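Side-chain contacts in MGS-M5 (Unidentified, PDB 4Q3N), which probably catalyses the NAD-dependent interconversion of L-lactate and pyruvate, as other L-lactate dehydrogenases of this Rossmann-fold family do: residues I99-T102 against V103-I107; N291-E294 against N295-N299; L238-I241 against T242-F246; L153-E156 against I157-I161. All blocks are in the same frame, centred on the assembly; numbering follows the deposited sequence.

In the fold
All four contacts are local to one helix each, interaction 2 starting at the N-cap; none touches another. Interaction 1 belongs to the NAD-binding domain and the other three to the alpha/beta C-terminal domain; interactions 1 and 4 lie on opposite sides of the chain's centre. Interaction 3 is the most buried: helix 232-246 packs against strands 74-77 and 115-118 of the Rossmann sheet, aliphatic there, with a threonine-backbone bond and an arginine by two alanines. The other three are partly buried. Interaction 1 splits into a valine-isoleucine face and a lysine-rich outer face, interaction 2 opens helix 292-311 with a capping box, and interaction 4 lays a glutamine over a tyrosine ring near a second subunit.

Interaction 1 of 4, residues I99-T102 against V103-I107; sequences IIKT and VVKNI
Helix 89-109 is the crossover of a beta-alpha-beta unit in the Rossmann-type NAD-binding domain, linking strands 74-77 and 115-118, and residues 99-107 display its two faces. On the inner face the methyl CG2 of Ile100 meets CG2 of Val104 one turn on, at 4.2 Å, the two side chains crossing at a slant. The chi1 of 162° at Val104 sets this methyl beside its own backbone N, and from there it also lies 3.3 Å from the carbonyl O of Ile100. A looser pair, CG2 of Ile99 and CG2 of Val103, stands 4.4 Å apart. Ile100 and Val104 both reach Ile77 of strand 74-77 and helix 123-134, whereas Val103 leans on Tyr66.

The outer face is polar. Lys101 is fully extended while Lys105 bends at chi2 (-40°), and their ammonium nitrogens NZ stay 6.2 Å apart; that of Lys105 forms a salt bridge with Glu133, which probably eases the proximity of like charges. The bend begins close to the backbone, where CG of Lys105 lies 3.2 Å from the carbonyl O of Lys101. Thr102 and Asn106 lie side by side and point the same way. The hydroxyl of Thr102 is hydrogen-bonded to the carbonyl of Glu98, a turn earlier, and its methyl is left facing Asn106. Backbone bonds join each residue from Val103 to Asn106 to the carbonyl four positions before it. Beside the last of these, the amide ND2 of Asn106 approaches CG2 of Thr102 to 3.6 Å.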
# COMPACT_ATOMS: atom_id res chain seq x y z
N ILE A 99 2.27 -38.15 -2.92
CA ILE A 99 2.64 -36.97 -3.68
C ILE A 99 3.42 -35.98 -2.80
O ILE A 99 4.48 -35.50 -3.18
CB ILE A 99 1.41 -36.31 -4.31
CG1 ILE A 99 0.93 -37.19 -5.49
CG2 ILE A 99 1.72 -34.88 -4.79
CD1 ILE A 99 -0.41 -36.73 -5.97
N ILE A 100 2.88 -35.69 -1.61
CA ILE A 100 3.53 -34.77 -0.67
C ILE A 100 4.92 -35.29 -0.31
O ILE A 100 5.89 -34.54 -0.32
CB ILE A 100 2.66 -34.61 0.59
CG1 ILE A 100 1.32 -33.97 0.21
CG2 ILE A 100 3.35 -33.81 1.65
CD1 ILE A 100 1.44 -32.54 -0.34
N LYS A 101 5.02 -36.58 -0.02
CA LYS A 101 6.30 -37.17 0.30
C LYS A 101 7.29 -36.90 -0.82
O LYS A 101 8.37 -36.45 -0.59
CB LYS A 101 6.16 -38.68 0.52
CG LYS A 101 7.48 -39.38 0.72
CD LYS A 101 7.28 -40.86 1.05
CE LYS A 101 8.61 -41.56 1.21
NZ LYS A 101 8.37 -42.99 1.59
N THR A 102 6.91 -37.21 -2.04
CA THR A 102 7.80 -36.98 -3.18
C THR A 102 8.18 -35.50 -3.35
O THR A 102 9.32 -35.20 -3.58
CB THR A 102 7.15 -37.49 -4.45
OG1 THR A 102 7.00 -38.90 -4.30
CG2 THR A 102 8.01 -37.21 -5.69
N VAL A 103 7.21 -34.60 -3.25
CA VAL A 103 7.52 -33.17 -3.34
C VAL A 103 8.53 -32.77 -2.26
O VAL A 103 9.51 -32.10 -2.52
CB VAL A 103 6.25 -32.33 -3.18
CG1 VAL A 103 6.63 -30.82 -2.96
CG2 VAL A 103 5.39 -32.50 -4.42
N VAL A 104 8.27 -33.20 -1.04
CA VAL A 104 9.09 -32.79 0.06
C VAL A 104 10.51 -33.34 -0.05
O VAL A 104 11.48 -32.59 0.17
CB VAL A 104 8.39 -33.18 1.35
CG1 VAL A 104 9.36 -33.18 2.52
CG2 VAL A 104 7.22 -32.20 1.56
N LYS A 105 10.66 -34.60 -0.47
CA LYS A 105 12.00 -35.16 -0.70
C LYS A 105 12.75 -34.37 -1.76
O LYS A 105 13.94 -34.10 -1.62
CB LYS A 105 11.93 -36.63 -1.14
CG LYS A 105 11.36 -37.59 -0.08
CD LYS A 105 11.83 -37.30 1.37
CE LYS A 105 11.75 -38.57 2.22
NZ LYS A 105 11.89 -38.34 3.68
N ASN A 106 12.07 -34.03 -2.85
CA ASN A 106 12.68 -33.23 -3.91
C ASN A 106 13.07 -31.83 -3.40
O ASN A 106 14.14 -31.29 -3.76
CB ASN A 106 11.72 -33.12 -5.11
CG ASN A 106 11.68 -34.43 -5.93
OD1 ASN A 106 12.69 -35.08 -6.01
ND2 ASN A 106 10.55 -34.80 -6.48
N ILE A 107 12.21 -31.23 -2.57
CA ILE A 107 12.55 -29.92 -1.99
C ILE A 107 13.80 -30.04 -1.11
O ILE A 107 14.74 -29.24 -1.23
CB ILE A 107 11.41 -29.34 -1.13
CG1 ILE A 107 10.17 -28.99 -1.98
CG2 ILE A 107 11.89 -28.05 -0.35
CD1 ILE A 107 8.95 -28.76 -1.13

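Interaction 2 of 4, residues N291-E294 against N295-N299; sequences NEKE and NSQLN
Gln297 reaches back across Lys293 and Glu294, and each atom of its side chain has a neighbour in the preceding turn. Its CB sits near the carbonyl oxygens of both residues. With chi1 at -67°, CG stands beside the backbone N and comes within 3.3 Å of the O of Lys293, the same oxygen that accepts the backbone N-H of Gln297. The carbon CD then meets CG of Lys293, and at the tip the amide divides: OE1 lies 3.6 Å from CA of Glu294 and 3.7 Å from CG of Lys293, while NE2 lies 4.0 Å from CE of Lys293. The lysine chain, extended throughout, thus passes obliquely along the amide with its methylenes as the touching atoms. The carboxylate of Glu294 is almost coplanar with this amide, the planes 7° apart, although the closest atoms of the two side chains are CG of Glu294 and OE1 of Gln297.

These residues form the start of helix 292-311 in the C-terminal domain, where Asn291 is the N-cap and makes a capping box with Glu294. The backbone N of Glu294 donates to OD1 of Asn291 at 2.9 Å, almost straight (169°). In return the backbone N of Asn291 gives its hydrogen to OE1 of Glu294, also at 2.9 Å, approaching from above the carboxylate plane. Ser185 OG is a second partner of that oxygen, so two bonds hold it, which probably limits the rotation of the carboxylate. Phe181 of strand 181-182 is touched by Glu294, Gln297 and Leu298, while Asn295 turns its ND2 to Asp264.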
# COMPACT_ATOMS: atom_id res chain seq x y z
N ASN A 291 -13.97 -23.94 26.63
CA ASN A 291 -14.99 -24.45 27.55
C ASN A 291 -15.16 -25.95 27.30
O ASN A 291 -14.52 -26.52 26.42
CB ASN A 291 -16.32 -23.68 27.45
CG ASN A 291 -17.01 -23.82 26.10
OD1 ASN A 291 -16.74 -24.74 25.35
ND2 ASN A 291 -17.91 -22.88 25.80
N GLU A 292 -15.98 -26.59 28.09
CA GLU A 292 -16.12 -28.05 28.05
C GLU A 292 -16.54 -28.56 26.67
O GLU A 292 -15.98 -29.54 26.15
CB GLU A 292 -17.12 -28.47 29.12
CG GLU A 292 -17.44 -29.93 29.18
CD GLU A 292 -18.43 -30.24 30.32
OE1 GLU A 292 -18.59 -29.38 31.22
OE2 GLU A 292 -19.03 -31.34 30.30
N LYS A 293 -17.53 -27.91 26.07
CA LYS A 293 -17.96 -28.27 24.73
C LYS A 293 -16.81 -28.18 23.71
O LYS A 293 -16.55 -29.12 22.97
CB LYS A 293 -19.12 -27.38 24.29
CG LYS A 293 -19.56 -27.57 22.85
CD LYS A 293 -20.79 -26.71 22.52
CE LYS A 293 -21.14 -26.80 21.02
NZ LYS A 293 -22.38 -26.05 20.62
N GLU A 294 -16.11 -27.05 23.69
CA GLU A 294 -15.03 -26.82 22.70
C GLU A 294 -13.88 -27.81 22.90
O GLU A 294 -13.28 -28.30 21.94
CB GLU A 294 -14.52 -25.37 22.84
CG GLU A 294 -15.55 -24.36 22.46
CD GLU A 294 -15.26 -22.98 23.05
OE1 GLU A 294 -14.38 -22.85 23.94
OE2 GLU A 294 -15.96 -22.02 22.64
N ASN A 295 -13.56 -28.10 24.16
CA ASN A 295 -12.47 -29.01 24.42
C ASN A 295 -12.82 -30.41 23.89
O ASN A 295 -11.99 -31.11 23.30
CB ASN A 295 -12.17 -29.08 25.92
CG ASN A 295 -10.71 -29.43 26.19
OD1 ASN A 295 -9.81 -28.98 25.48
ND2 ASN A 295 -10.47 -30.24 27.20
N SER A 296 -14.06 -30.80 24.12
CA SER A 296 -14.59 -32.04 23.57
C SER A 296 -14.52 -32.02 22.04
O SER A 296 -14.13 -33.02 21.40
CB SER A 296 -16.01 -32.25 24.05
OG SER A 296 -16.53 -33.44 23.51
N GLN A 297 -14.90 -30.90 21.44
CA GLN A 297 -14.90 -30.83 19.98
C GLN A 297 -13.47 -30.89 19.46
O GLN A 297 -13.22 -31.47 18.41
CB GLN A 297 -15.62 -29.56 19.49
CG GLN A 297 -17.15 -29.53 19.77
CD GLN A 297 -17.72 -28.18 19.35
OE1 GLN A 297 -17.32 -27.13 19.88
NE2 GLN A 297 -18.56 -28.19 18.34
N LEU A 298 -12.52 -30.29 20.18
CA LEU A 298 -11.12 -30.33 19.73
C LEU A 298 -10.59 -31.78 19.82
O LEU A 298 -9.94 -32.30 18.88
CB LEU A 298 -10.25 -29.34 20.57
CG LEU A 298 -8.80 -29.30 20.05
CD1 LEU A 298 -8.75 -28.74 18.63
CD2 LEU A 298 -7.85 -28.54 21.01
N ASN A 299 -10.90 -32.44 20.92
CA ASN A 299 -10.55 -33.86 21.08
C ASN A 299 -11.14 -34.72 19.93
O ASN A 299 -10.46 -35.56 19.36
CB ASN A 299 -11.04 -34.40 22.43
CG ASN A 299 -10.24 -33.84 23.65
OD1 ASN A 299 -9.10 -33.41 23.54
ND2 ASN A 299 -10.87 -33.87 24.81

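Interaction 3 of 4, residues L238-I241 against T242-F246; sequences LVRI and TAAIF
From Leu238 to Ile245 the backbone keeps regular alpha-helical bonding, each N-H from Thr242 to Ile245 going to the carbonyl four residues earlier. Leu238 O is gripped twice: the backbone N of Thr242 donates at 2.9 Å and the hydroxyl OG1 of the same residue at 2.7 Å, from opposite faces of the carbonyl plane. A chi1 of -58° brings OG1 back beside its own backbone N, within range of that oxygen; the hydroxyl is also hydrogen-bonded to Tyr18 OH.

This is helix 232-246 of the C-terminal domain, packed onto the Rossmann domain. Ile241 and Ile245 face strand 115-118: CG2 of Ile241 meets CD1 of Ile245 at 4.2 Å, with Leu117 and Ile115 next to them.

On a neighbouring face, Arg240 bends at chi2 (64°) and folds forward along the axis. Its NH1 comes 4.0 Å from the CB of Ala243 and the same distance from that of Ala244, whose backbone N lies at the edge of the guanidinium, near its plane. NH1 forms a salt bridge with Glu249, and the side chain of Arg240 also packs on Phe54 of a second subunit.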
# COMPACT_ATOMS: atom_id res chain seq x y z
N LEU A 238 -3.27 -17.53 2.33
CA LEU A 238 -1.86 -17.89 2.17
C LEU A 238 -0.95 -16.63 2.10
O LEU A 238 0.20 -16.63 2.61
CB LEU A 238 -1.63 -18.74 0.91
CG LEU A 238 -2.30 -20.14 0.96
CD1 LEU A 238 -2.35 -20.86 -0.43
CD2 LEU A 238 -1.61 -21.02 2.05
N VAL A 239 -1.44 -15.59 1.44
CA VAL A 239 -0.69 -14.33 1.42
C VAL A 239 -0.49 -13.82 2.84
O VAL A 239 0.63 -13.39 3.24
CB VAL A 239 -1.40 -13.26 0.58
CG1 VAL A 239 -0.65 -11.88 0.79
CG2 VAL A 239 -1.36 -13.71 -0.87
N ARG A 240 -1.55 -13.88 3.64
CA ARG A 240 -1.46 -13.32 4.98
C ARG A 240 -0.49 -14.08 5.83
O ARG A 240 0.25 -13.49 6.63
CB ARG A 240 -2.83 -13.32 5.67
CG ARG A 240 -2.86 -12.47 6.96
CD ARG A 240 -2.59 -10.93 6.60
NE ARG A 240 -2.30 -10.10 7.77
CZ ARG A 240 -1.14 -10.06 8.43
NH1 ARG A 240 -0.13 -10.86 8.10
NH2 ARG A 240 -1.00 -9.23 9.46
N ILE A 241 -0.50 -15.41 5.69
CA ILE A 241 0.47 -16.25 6.42
C ILE A 241 1.88 -15.89 5.98
O ILE A 241 2.78 -15.69 6.80
CB ILE A 241 0.20 -17.75 6.21
CG1 ILE A 241 -1.16 -18.13 6.87
CG2 ILE A 241 1.34 -18.59 6.76
CD1 ILE A 241 -1.80 -19.48 6.32
N THR A 242 2.06 -15.76 4.67
CA THR A 242 3.37 -15.41 4.11
C THR A 242 3.86 -14.05 4.65
O THR A 242 5.05 -13.87 4.98
CB THR A 242 3.27 -15.37 2.57
OG1 THR A 242 2.83 -16.67 2.11
CG2 THR A 242 4.64 -15.04 1.95
N ALA A 243 2.96 -13.09 4.71
CA ALA A 243 3.34 -11.72 5.14
C ALA A 243 3.73 -11.72 6.60
O ALA A 243 4.68 -11.05 7.00
CB ALA A 243 2.17 -10.75 4.89
N ALA A 244 3.03 -12.53 7.41
CA ALA A 244 3.39 -12.61 8.84
C ALA A 244 4.82 -13.10 9.01
O ALA A 244 5.57 -12.65 9.90
CB ALA A 244 2.44 -13.53 9.59
N ILE A 245 5.21 -14.06 8.17
CA ILE A 245 6.58 -14.60 8.22
C ILE A 245 7.62 -13.62 7.62
O ILE A 245 8.59 -13.26 8.28
CB ILE A 245 6.67 -15.96 7.46
CG1 ILE A 245 5.78 -16.99 8.17
CG2 ILE A 245 8.19 -16.38 7.34
CD1 ILE A 245 5.50 -18.28 7.29
N PHE A 246 7.42 -13.15 6.40
CA PHE A 246 8.46 -12.30 5.80
C PHE A 246 8.54 -10.91 6.48
O PHE A 246 9.59 -10.28 6.48
CB PHE A 246 8.24 -12.14 4.30
CG PHE A 246 8.70 -13.37 3.54
CD1 PHE A 246 7.85 -14.46 3.41
CD2 PHE A 246 10.00 -13.47 3.09
CE1 PHE A 246 8.31 -15.67 2.74
CE2 PHE A 246 10.47 -14.64 2.42
CZ PHE A 246 9.63 -15.74 2.27

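Interaction 4 of 4, residues L153-E156 against I157-I161; sequences LRYE and ISQYI
Tyr155 offers one ring face to Gln159, whose CG sits over it in a CH-pi contact, 4.0 Å from the ring centroid and displaced toward the rim on the CZ side. Bent at chi2 (-48°), the glutamine runs its amide on past the rim at CE1, nearly parallel to the ring, the two planes only 9° apart, with CD and NE2 each 3.7 Å from CE1 of Tyr155. Both ends of that amide are held. A water bonded to Tyr155 OH donates to OE1 of Gln159 at 3.1 Å, and NE2 donates in the amide plane to OG of Ser158. Together these bonds probably limit the rotation of the amide beside the ring.

Ser158 links this pair to the backbone. Its OG, placed between the backbone N and the carbonyl carbon (chi1 75°), donates to the carbonyl O of Tyr155 at 2.7 Å. The N-H of Gln159 reaches that oxygen from the same face of the carbonyl plane and makes a further, weak bond to Glu156 O. That last oxygen also meets the ring of Tyr160 edge-on, 3.3 Å from CD1. On the inward side CD1 of Ile157 nestles against CG of Leu153 at 3.8 Å.

All this belongs to the final turns of helix 147-161 in the C-terminal domain. Leu153 and Ile157 pack on strand 168-173, while Glu156, salt-bridged to Lys215, and Tyr160 face helix 206-227, which Leu153 touches too. Ile161 reaches Met201 and Ile204, two of the sodium-site residues, and Tyr155 packs on Asn49 of a second subunit.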
# COMPACT_ATOMS: atom_id res chain seq x y z
N LEU A 153 -15.73 -16.98 8.91
CA LEU A 153 -16.44 -16.68 10.16
C LEU A 153 -16.51 -15.15 10.43
O LEU A 153 -17.56 -14.61 10.75
CB LEU A 153 -15.72 -17.33 11.35
CG LEU A 153 -16.23 -17.03 12.76
CD1 LEU A 153 -17.62 -17.67 12.94
CD2 LEU A 153 -15.28 -17.58 13.81
N ARG A 154 -15.37 -14.48 10.32
CA ARG A 154 -15.32 -13.03 10.53
C ARG A 154 -16.21 -12.30 9.53
O ARG A 154 -17.00 -11.42 9.90
CB ARG A 154 -13.88 -12.52 10.44
CG ARG A 154 -12.95 -13.25 11.39
CD ARG A 154 -11.51 -12.90 11.08
NE ARG A 154 -11.15 -11.60 11.63
CZ ARG A 154 -9.93 -11.08 11.55
NH1 ARG A 154 -8.95 -11.75 10.95
NH2 ARG A 154 -9.69 -9.90 12.11
N TYR A 155 -16.13 -12.71 8.26
CA TYR A 155 -17.05 -12.16 7.26
C TYR A 155 -18.50 -12.35 7.65
O TYR A 155 -19.31 -11.40 7.58
CB TYR A 155 -16.81 -12.79 5.85
CG TYR A 155 -17.91 -12.42 4.86
CD1 TYR A 155 -17.98 -11.13 4.29
CD2 TYR A 155 -18.91 -13.33 4.53
CE1 TYR A 155 -19.04 -10.79 3.40
CE2 TYR A 155 -19.93 -13.01 3.64
CZ TYR A 155 -20.00 -11.76 3.09
OH TYR A 155 -21.03 -11.49 2.23
N GLU A 156 -18.88 -13.55 8.08
CA GLU A 156 -20.31 -13.81 8.34
C GLU A 156 -20.81 -12.96 9.52
O GLU A 156 -21.88 -12.37 9.46
CB GLU A 156 -20.58 -15.29 8.64
CG GLU A 156 -20.31 -16.26 7.43
CD GLU A 156 -21.26 -16.02 6.25
OE1 GLU A 156 -22.30 -15.36 6.45
OE2 GLU A 156 -20.94 -16.52 5.12
N ILE A 157 -20.04 -12.96 10.59
CA ILE A 157 -20.38 -12.14 11.77
C ILE A 157 -20.51 -10.67 11.36
O ILE A 157 -21.45 -10.00 11.79
CB ILE A 157 -19.33 -12.31 12.86
CG1 ILE A 157 -19.39 -13.74 13.46
CG2 ILE A 157 -19.50 -11.30 13.97
CD1 ILE A 157 -18.08 -14.04 14.29
N SER A 158 -19.64 -10.19 10.47
CA SER A 158 -19.62 -8.77 10.13
C SER A 158 -20.89 -8.37 9.42
O SER A 158 -21.34 -7.22 9.53
CB SER A 158 -18.40 -8.40 9.27
OG SER A 158 -18.60 -8.86 7.95
N GLN A 159 -21.47 -9.30 8.66
CA GLN A 159 -22.70 -9.03 7.98
C GLN A 159 -23.90 -8.88 8.94
O GLN A 159 -24.89 -8.25 8.57
CB GLN A 159 -23.00 -10.15 6.92
CG GLN A 159 -21.97 -10.21 5.81
CD GLN A 159 -21.65 -8.86 5.20
OE1 GLN A 159 -22.37 -8.40 4.33
NE2 GLN A 159 -20.55 -8.22 5.65
N TYR A 160 -23.86 -9.51 10.11
CA TYR A 160 -24.93 -9.28 11.11
C TYR A 160 -24.77 -7.90 11.80
O TYR A 160 -25.72 -7.13 11.94
CB TYR A 160 -24.93 -10.36 12.21
CG TYR A 160 -25.58 -11.63 11.71
CD1 TYR A 160 -24.86 -12.53 10.94
CD2 TYR A 160 -26.93 -11.92 11.99
CE1 TYR A 160 -25.46 -13.69 10.43
CE2 TYR A 160 -27.54 -13.07 11.45
CZ TYR A 160 -26.77 -13.95 10.70
OH TYR A 160 -27.31 -15.12 10.19
N ILE A 161 -23.56 -7.61 12.26
CA ILE A 161 -23.40 -6.46 13.16
C ILE A 161 -22.86 -5.21 12.47
O ILE A 161 -22.73 -4.16 13.11
CB ILE A 161 -22.48 -6.82 14.34
CG1 ILE A 161 -21.10 -7.28 13.83
CG2 ILE A 161 -23.10 -7.99 15.15
CD1 ILE A 161 -20.05 -7.40 14.95
O HOH W 1 -21.54 -9.13 1.45